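Local coordinates for protein putative oxidoreductase (Klebsiella pneumoniae subsp. pneumoniae MGH 78578, PDB 3E82) that probably acts as a nucleotide-dependent oxidoreductase of the Gfo/Idh/MocA family, its substrate not established, at residues A24-S29 with G297-Y302; G143-V148 with G248-A253; A203-R206 with N212-A215. One frame throughout, in Å; residues are numbered along the deposited sequence.

Contact 1. Residues A24-S29 with G297-Y302; sequences APLIRS and GDQRQY
Arg300 grips Ser29 side-on with two nitrogens. Its NH2 donates to Ser29 O at 2.9 Å in a nearly straight bond (168°), although the donor stands above that carbonyl's plane. Its NE reaches Ser29 OG, also at 2.9 Å, on a more bent path of 143°. Both acceptors lie close to the guanidinium plane, so the pair fixes the rotation of the group about its outer bonds. The bend of the arginine chain at chi3 (53°) turns this edge to the serine. Beside the polar pair, Leu26 CD2 fits between Arg300 CG and Gln299 CG, 3.7 Å from each, while Leu26 CD1 lies beside the end of the Gln299 amide, 3.6 Å from the oxygen OE1, whose hydrogen bond comes from Asn126 ND2. The contact thus joins the end of helix 17-28, in the Rossmann-fold NAD-binding region, to the N-terminal part of helix 300-310 in the region of the C-terminal alpha/beta family. A second shell sets each partner. Ser29 OG gives its proton to Leu26 O at 2.6 Å, so the hydroxyl donates there and accepts from Arg300 NE. On the other segment Asp298 holds Arg300 at two points: OD1 caps the backbone N from above the carboxylate plane, and OD2 takes NH1 through its syn lone pair in a salt bridge of 2.9 Å. Trp273 NE1 donates in turn to Asp298 OD1.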
loop_
_atom_site.group_PDB
_atom_site.type_symbol
_atom_site.label_atom_id
_atom_site.label_comp_id
_atom_site.label_asym_id
_atom_site.label_seq_id
_atom_site.Cartn_x
_atom_site.Cartn_y
_atom_site.Cartn_z
ATOM N N ALA B 24 -10.364 -8.679 32.962
ATOM C CA ALA B 24 -11.340 -8.726 34.047
ATOM C C ALA B 24 -12.769 -8.452 33.567
ATOM O O ALA B 24 -13.680 -9.233 33.855
ATOM C CB ALA B 24 -10.957 -7.753 35.151
ATOM N N PRO B 25 -12.987 -7.344 32.829
ATOM C CA PRO B 25 -14.333 -7.010 32.332
ATOM C C PRO B 25 -14.927 -8.050 31.385
ATOM O O PRO B 25 -16.107 -8.398 31.481
ATOM C CB PRO B 25 -14.119 -5.663 31.639
ATOM C CG PRO B 25 -12.999 -5.056 32.450
ATOM C CD PRO B 25 -12.058 -6.229 32.582
ATOM N N LEU B 26 -14.109 -8.537 30.460
ATOM C CA LEU B 26 -14.565 -9.537 29.508
ATOM C C LEU B 26 -14.934 -10.841 30.228
ATOM O O LEU B 26 -16.037 -11.364 30.061
ATOM C CB LEU B 26 -13.474 -9.793 28.466
ATOM C CG LEU B 26 -13.198 -8.636 27.494
ATOM C CD1 LEU B 26 -11.911 -8.903 26.708
ATOM C CD2 LEU B 26 -14.394 -8.469 26.551
ATOM N N ILE B 27 -14.015 -11.353 31.039
ATOM C CA ILE B 27 -14.247 -12.596 31.763
ATOM C C ILE B 27 -15.498 -12.550 32.636
ATOM O O ILE B 27 -16.297 -13.494 32.644
ATOM C CB ILE B 27 -13.037 -12.951 32.662
ATOM C CG1 ILE B 27 -11.812 -13.242 31.789
ATOM C CG2 ILE B 27 -13.370 -14.160 33.532
ATOM C CD1 ILE B 27 -10.517 -13.403 32.563
ATOM N N ARG B 28 -15.666 -11.455 33.368
ATOM C CA ARG B 28 -16.812 -11.309 34.255
ATOM C C ARG B 28 -18.138 -11.217 33.505
ATOM O O ARG B 28 -19.199 -11.422 34.088
ATOM C CB ARG B 28 -16.603 -10.089 35.165
ATOM C CG ARG B 28 -15.493 -10.314 36.214
ATOM C CD ARG B 28 -14.979 -9.020 36.839
ATOM N NE ARG B 28 -16.027 -8.268 37.528
ATOM C CZ ARG B 28 -16.713 -8.714 38.576
ATOM N NH1 ARG B 28 -16.476 -9.922 39.081
ATOM N NH2 ARG B 28 -17.644 -7.947 39.123
ATOM N N SER B 29 -18.073 -10.936 32.206
ATOM C CA SER B 29 -19.280 -10.820 31.389
ATOM C C SER B 29 -19.663 -12.136 30.714
ATOM O O SER B 29 -20.686 -12.218 30.035
ATOM C CB SER B 29 -19.084 -9.755 30.309
ATOM O OG SER B 29 -18.230 -10.246 29.286
ATOM N N GLY B 297 -19.563 -6.169 16.717
ATOM C CA GLY B 297 -18.349 -6.878 17.083
ATOM C C GLY B 297 -18.428 -7.285 18.545
ATOM O O GLY B 297 -19.123 -6.634 19.324
ATOM N N ASP B 298 -17.747 -8.364 18.926
ATOM C CA ASP B 298 -17.755 -8.790 20.325
ATOM C C ASP B 298 -16.622 -9.742 20.684
ATOM O O ASP B 298 -16.730 -10.953 20.505
ATOM C CB ASP B 298 -19.092 -9.431 20.688
ATOM C CG ASP B 298 -19.165 -9.829 22.154
ATOM O OD1 ASP B 298 -18.365 -9.292 22.957
ATOM O OD2 ASP B 298 -20.027 -10.669 22.499
ATOM N N GLN B 299 -15.538 -9.191 21.215
ATOM C CA GLN B 299 -14.402 -10.018 21.589
ATOM C C GLN B 299 -14.688 -10.965 22.767
ATOM O O GLN B 299 -13.864 -11.815 23.094
ATOM C CB GLN B 299 -13.175 -9.138 21.883
ATOM C CG GLN B 299 -13.308 -8.189 23.048
ATOM C CD GLN B 299 -12.133 -7.224 23.116
ATOM O OE1 GLN B 299 -11.016 -7.605 23.469
ATOM N NE2 GLN B 299 -12.379 -5.967 22.753
ATOM N N ARG B 300 -15.854 -10.832 23.395
ATOM C CA ARG B 300 -16.210 -11.730 24.489
ATOM C C ARG B 300 -16.263 -13.137 23.893
ATOM O O ARG B 300 -16.201 -14.134 24.615
ATOM C CB ARG B 300 -17.584 -11.368 25.085
ATOM C CG ARG B 300 -17.641 -10.030 25.802
ATOM C CD ARG B 300 -19.074 -9.618 26.169
ATOM N NE ARG B 300 -19.775 -10.658 26.922
ATOM C CZ ARG B 300 -20.669 -11.495 26.403
ATOM N NH1 ARG B 300 -20.986 -11.417 25.114
ATOM N NH2 ARG B 300 -21.244 -12.416 27.175
ATOM N N GLN B 301 -16.388 -13.211 22.566
ATOM C CA GLN B 301 -16.444 -14.493 21.878
ATOM C C GLN B 301 -15.192 -15.311 22.176
ATOM O O GLN B 301 -15.259 -16.535 22.286
ATOM C CB GLN B 301 -16.584 -14.305 20.362
ATOM C CG GLN B 301 -17.993 -13.954 19.881
ATOM C CD GLN B 301 -18.996 -15.077 20.123
ATOM O OE1 GLN B 301 -18.751 -16.231 19.775
ATOM N NE2 GLN B 301 -20.137 -14.737 20.714
ATOM N N TYR B 302 -14.049 -14.642 22.305
ATOM C CA TYR B 302 -12.815 -15.364 22.607
ATOM C C TYR B 302 -12.999 -16.205 23.879
ATOM O O TYR B 302 -12.676 -17.385 23.901
ATOM C CB TYR B 302 -11.648 -14.399 22.825
ATOM C CG TYR B 302 -10.365 -15.112 23.193
ATOM C CD1 TYR B 302 -9.540 -15.655 22.207
ATOM C CD2 TYR B 302 -9.995 -15.292 24.537
ATOM C CE1 TYR B 302 -8.381 -16.360 22.535
ATOM C CE2 TYR B 302 -8.831 -16.001 24.877
ATOM C CZ TYR B 302 -8.035 -16.532 23.869
ATOM O OH TYR B 302 -6.908 -17.255 24.177
#

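Contact 2. Residues G143-V148 with G248-A253; sequences GTLGAV and GSVIKA
Leu145 and Gly248 bring their backbones closest, CA to CA at 4.5 Å, where the loop between helix 131-142 and strand 148-156 passes the first residue of segment 248-253. The strand 248-252 belongs to the mixed, mostly antiparallel sheet of the C-terminal alpha/beta domain, lying between strands 241-245 and 280-284. The loop is built from two standard elements in succession. A Schellman motif ends the helix, with Gly143 at positive phi (88°), and a type I beta turn follows from Gly143 to Gly146, closed by Gly146 N donating to Gly143 O at 3.0 Å. No hydrogen bond joins the two segments; Leu145 O stays 3.6 Å from Gly248 N. The polar link is made next door, where Leu145 bonds through its backbone to Lys247 and Ala147 to Asp246, so the turn is tied to the hairpin connection that precedes strand 248-252.

The side-chain contact rests on Leu145, whose CB points toward the strand. With CG anti to the carbonyl carbon (chi1 -48°) and an extended chi2, its two methyls separate along the strand: CD2 lies against the backbone at Ser249 C, 3.5 Å away, and CD1 goes on to the next residue. Val250 also directs its CB toward the loop, and the two side chains cross at about a right angle. Val139 of helix 131-142 and Val243 of the adjacent strand also touch Leu145, making this a joint between helix and sheet. Ser249 points the other way, its OG bonded to His244 and its side chain packing on Val234 of the second subunit. On the loop side of the strand, the apolar branches finally meet as Leu145 CD1 against Val250 CG1, at 3.6 Å.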
loop_
_atom_site.group_PDB
_atom_site.type_symbol
_atom_site.label_atom_id
_atom_site.label_comp_id
_atom_site.label_asym_id
_atom_site.label_seq_id
_atom_site.Cartn_x
_atom_site.Cartn_y
_atom_site.Cartn_z
ATOM N N GLY B 143 -19.386 -13.552 -1.614
ATOM C CA GLY B 143 -19.043 -13.697 -3.021
ATOM C C GLY B 143 -19.258 -12.376 -3.750
ATOM O O GLY B 143 -19.078 -12.276 -4.961
ATOM N N THR B 144 -19.623 -11.349 -2.990
ATOM C CA THR B 144 -19.893 -10.030 -3.540
ATOM C C THR B 144 -18.754 -9.394 -4.332
ATOM O O THR B 144 -18.999 -8.647 -5.286
ATOM C CB THR B 144 -20.291 -9.054 -2.421
ATOM O OG1 THR B 144 -21.332 -9.639 -1.633
ATOM C CG2 THR B 144 -20.781 -7.732 -3.011
ATOM N N LEU B 145 -17.512 -9.672 -3.946
ATOM C CA LEU B 145 -16.375 -9.082 -4.636
ATOM C C LEU B 145 -15.796 -10.009 -5.695
ATOM O O LEU B 145 -14.824 -9.655 -6.362
ATOM C CB LEU B 145 -15.268 -8.735 -3.631
ATOM C CG LEU B 145 -15.670 -7.971 -2.369
ATOM C CD1 LEU B 145 -14.452 -7.786 -1.475
ATOM C CD2 LEU B 145 -16.276 -6.629 -2.749
ATOM N N GLY B 146 -16.403 -11.178 -5.867
ATOM C CA GLY B 146 -15.865 -12.134 -6.816
ATOM C C GLY B 146 -14.611 -12.660 -6.136
ATOM O O GLY B 146 -14.562 -12.689 -4.908
ATOM N N ALA B 147 -13.598 -13.057 -6.901
ATOM C CA ALA B 147 -12.355 -13.548 -6.306
ATOM C C ALA B 147 -11.529 -12.374 -5.781
ATOM O O ALA B 147 -11.290 -11.402 -6.505
ATOM C CB ALA B 147 -11.546 -14.334 -7.338
ATOM N N VAL B 148 -11.099 -12.459 -4.523
ATOM C CA VAL B 148 -10.289 -11.395 -3.922
ATOM C C VAL B 148 -8.899 -11.354 -4.563
ATOM O O VAL B 148 -8.259 -12.391 -4.742
ATOM C CB VAL B 148 -10.141 -11.592 -2.392
ATOM C CG1 VAL B 148 -9.134 -10.588 -1.826
ATOM C CG2 VAL B 148 -11.492 -11.407 -1.717
ATOM N N GLY B 248 -15.836 -6.515 -7.695
ATOM C CA GLY B 248 -16.109 -5.287 -6.977
ATOM C C GLY B 248 -15.135 -5.016 -5.852
ATOM O O GLY B 248 -14.159 -5.754 -5.662
ATOM N N SER B 249 -15.411 -3.951 -5.101
ATOM C CA SER B 249 -14.564 -3.533 -3.989
ATOM C C SER B 249 -15.397 -3.200 -2.764
ATOM O O SER B 249 -16.607 -2.973 -2.855
ATOM C CB SER B 249 -13.763 -2.277 -4.365
ATOM O OG SER B 249 -12.947 -2.487 -5.500
ATOM N N VAL B 250 -14.735 -3.165 -1.615
ATOM C CA VAL B 250 -15.395 -2.819 -0.373
ATOM C C VAL B 250 -14.402 -2.088 0.515
ATOM O O VAL B 250 -13.243 -2.487 0.653
ATOM C CB VAL B 250 -15.944 -4.069 0.366
ATOM C CG1 VAL B 250 -14.808 -4.994 0.750
ATOM C CG2 VAL B 250 -16.729 -3.638 1.600
ATOM N N ILE B 251 -14.857 -0.986 1.091
ATOM C CA ILE B 251 -14.026 -0.203 1.978
ATOM C C ILE B 251 -14.729 -0.065 3.316
ATOM O O ILE B 251 -15.942 0.154 3.368
ATOM C CB ILE B 251 -13.768 1.232 1.426
ATOM C CG1 ILE B 251 -12.849 1.185 0.199
ATOM C CG2 ILE B 251 -13.121 2.090 2.493
ATOM C CD1 ILE B 251 -13.483 0.563 -1.033
ATOM N N LYS B 252 -13.971 -0.233 4.392
ATOM C CA LYS B 252 -14.491 -0.044 5.741
ATOM C C LYS B 252 -13.611 1.093 6.230
ATOM O O LYS B 252 -12.423 0.912 6.494
ATOM C CB LYS B 252 -14.293 -1.285 6.619
ATOM C CG LYS B 252 -14.798 -1.095 8.067
ATOM C CD LYS B 252 -16.300 -0.780 8.109
ATOM C CE LYS B 252 -16.866 -0.778 9.535
ATOM N NZ LYS B 252 -16.224 0.268 10.413
ATOM N N ALA B 253 -14.192 2.275 6.317
ATOM C CA ALA B 253 -13.461 3.458 6.724
ATOM C C ALA B 253 -12.919 3.448 8.146
ATOM O O ALA B 253 -11.708 3.563 8.360
ATOM C CB ALA B 253 -14.345 4.687 6.522
#

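Contact 3. Residues A203-R206 with N212-A215; sequences ATLR and NDWA
Ala203 opens the contact through its backbone: its N donates to Trp214 O at 2.8 Å, while its O accepts from Asp213 N at 2.9 Å and, weakly, from Trp214 N. Thr204 lies alongside Asn212, the closest CA pair at 4.1 Å. Leu205 contributes in two ways. Its N meets Asp213 OD1 on the syn side in an almost straight bond (178°), and its CD1 rests over the face of the indole, 3.9 Å from the five-membered-ring centroid, a CH-pi contact. The same Trp214 ring meets His150 of the second subunit. Arg206 then supplies two donors to Asp213 OD2 from one face of the carboxylate: backbone N on the syn side at 2.9 Å, and NE on the anti side at 3.0 Å, the latter a salt bridge. The guanidinium and carboxylate planes stand 71° apart; NE alone of the guanidinium nitrogens bonds to the carboxylate, and Arg206 NH1 turns to Arg159 O. With chi1 at 50°, Asp213 turns its carboxylate edge to the N-H groups of Leu205 and Arg206; the three donors probably stabilise its negative charge. Asp213 and Trp214 both face Ala203, a classic beta bulge at the end where antiparallel strands 197-203 and 214-220 are linked by the 204-213 connection.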
loop_
_atom_site.group_PDB
_atom_site.type_symbol
_atom_site.label_atom_id
_atom_site.label_comp_id
_atom_site.label_asym_id
_atom_site.label_seq_id
_atom_site.Cartn_x
_atom_site.Cartn_y
_atom_site.Cartn_z
ATOM N N ALA B 203 10.239 1.383 9.083
ATOM C CA ALA B 203 11.052 2.571 9.301
ATOM C C ALA B 203 10.605 3.473 10.447
ATOM O O ALA B 203 9.489 3.355 10.963
ATOM C CB ALA B 203 11.110 3.392 7.995
ATOM N N THR B 204 11.505 4.384 10.815
ATOM C CA THR B 204 11.281 5.378 11.860
ATOM C C THR B 204 11.283 6.709 11.112
ATOM O O THR B 204 12.339 7.198 10.713
ATOM C CB THR B 204 12.428 5.366 12.898
ATOM O OG1 THR B 204 12.524 4.060 13.485
ATOM C CG2 THR B 204 12.175 6.398 13.995
ATOM N N LEU B 205 10.102 7.288 10.921
ATOM C CA LEU B 205 9.973 8.534 10.167
ATOM C C LEU B 205 9.652 9.797 10.968
ATOM O O LEU B 205 10.000 10.901 10.550
ATOM C CB LEU B 205 8.919 8.353 9.070
ATOM C CG LEU B 205 9.107 7.151 8.134
ATOM C CD1 LEU B 205 7.938 7.078 7.163
ATOM C CD2 LEU B 205 10.431 7.279 7.382
ATOM N N ARG B 206 8.976 9.660 12.100
ATOM C CA ARG B 206 8.655 10.849 12.884
ATOM C C ARG B 206 9.921 11.508 13.407
ATOM O O ARG B 206 10.890 10.836 13.763
ATOM C CB ARG B 206 7.736 10.507 14.058
ATOM C CG ARG B 206 6.284 10.294 13.668
ATOM C CD ARG B 206 5.473 9.863 14.860
ATOM N NE ARG B 206 6.069 8.705 15.512
ATOM C CZ ARG B 206 5.660 8.218 16.677
ATOM N NH1 ARG B 206 4.648 8.792 17.318
ATOM N NH2 ARG B 206 6.264 7.161 17.203
ATOM N N ASN B 212 10.464 2.164 15.243
ATOM C CA ASN B 212 9.733 2.201 13.979
ATOM C C ASN B 212 8.306 2.686 14.194
ATOM O O ASN B 212 7.636 2.277 15.145
ATOM C CB ASN B 212 9.757 0.820 13.281
ATOM C CG ASN B 212 8.828 -0.220 13.926
ATOM O OD1 ASN B 212 7.609 -0.172 13.759
ATOM N ND2 ASN B 212 9.415 -1.180 14.644
ATOM N N ASP B 213 7.857 3.591 13.327
ATOM C CA ASP B 213 6.505 4.141 13.404
ATOM C C ASP B 213 5.822 4.069 12.038
ATOM O O ASP B 213 4.795 4.703 11.810
ATOM C CB ASP B 213 6.537 5.601 13.881
ATOM C CG ASP B 213 7.520 6.452 13.095
ATOM O OD1 ASP B 213 7.809 6.123 11.923
ATOM O OD2 ASP B 213 8.000 7.462 13.646
ATOM N N TRP B 214 6.414 3.302 11.132
ATOM C CA TRP B 214 5.872 3.123 9.795
ATOM C C TRP B 214 6.235 1.706 9.386
ATOM O O TRP B 214 7.412 1.343 9.349
ATOM C CB TRP B 214 6.504 4.120 8.824
ATOM C CG TRP B 214 5.893 4.145 7.442
ATOM C CD1 TRP B 214 4.897 4.977 6.995
ATOM C CD2 TRP B 214 6.307 3.374 6.308
ATOM N NE1 TRP B 214 4.680 4.779 5.655
ATOM C CE2 TRP B 214 5.531 3.801 5.206
ATOM C CE3 TRP B 214 7.263 2.367 6.114
ATOM C CZ2 TRP B 214 5.683 3.257 3.928
ATOM C CZ3 TRP B 214 7.413 1.824 4.842
ATOM C CH2 TRP B 214 6.626 2.272 3.766
ATOM N N ALA B 215 5.224 0.902 9.096
ATOM C CA ALA B 215 5.467 -0.471 8.692
ATOM C C ALA B 215 4.566 -0.792 7.523
ATOM O O ALA B 215 3.343 -0.660 7.598
ATOM C CB ALA B 215 5.199 -1.419 9.847
#

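Along the chain the three contacts are enclosed one within another: contact 1 spans the longest separation, contact 2 falls between its segments, and contact 3 between those of contact 2. Their centres are 29 Å (1 and 2), 32 Å (1 and 3) and 29 Å (2 and 3) apart, and none touches another. Contact 1 bridges the two family regions, bringing helix 17-28 against helix 300-310. Contacts 2 and 3 both reach the eight-stranded mixed sheet, at strand 248-252 and at strands 197-203 and 214-220, and both meet the second subunit. No other chain of the assembly touches contact 1, which belongs to the junction between the two domains; contacts 2 and 3 belong to a sheet that also packs against the second subunit.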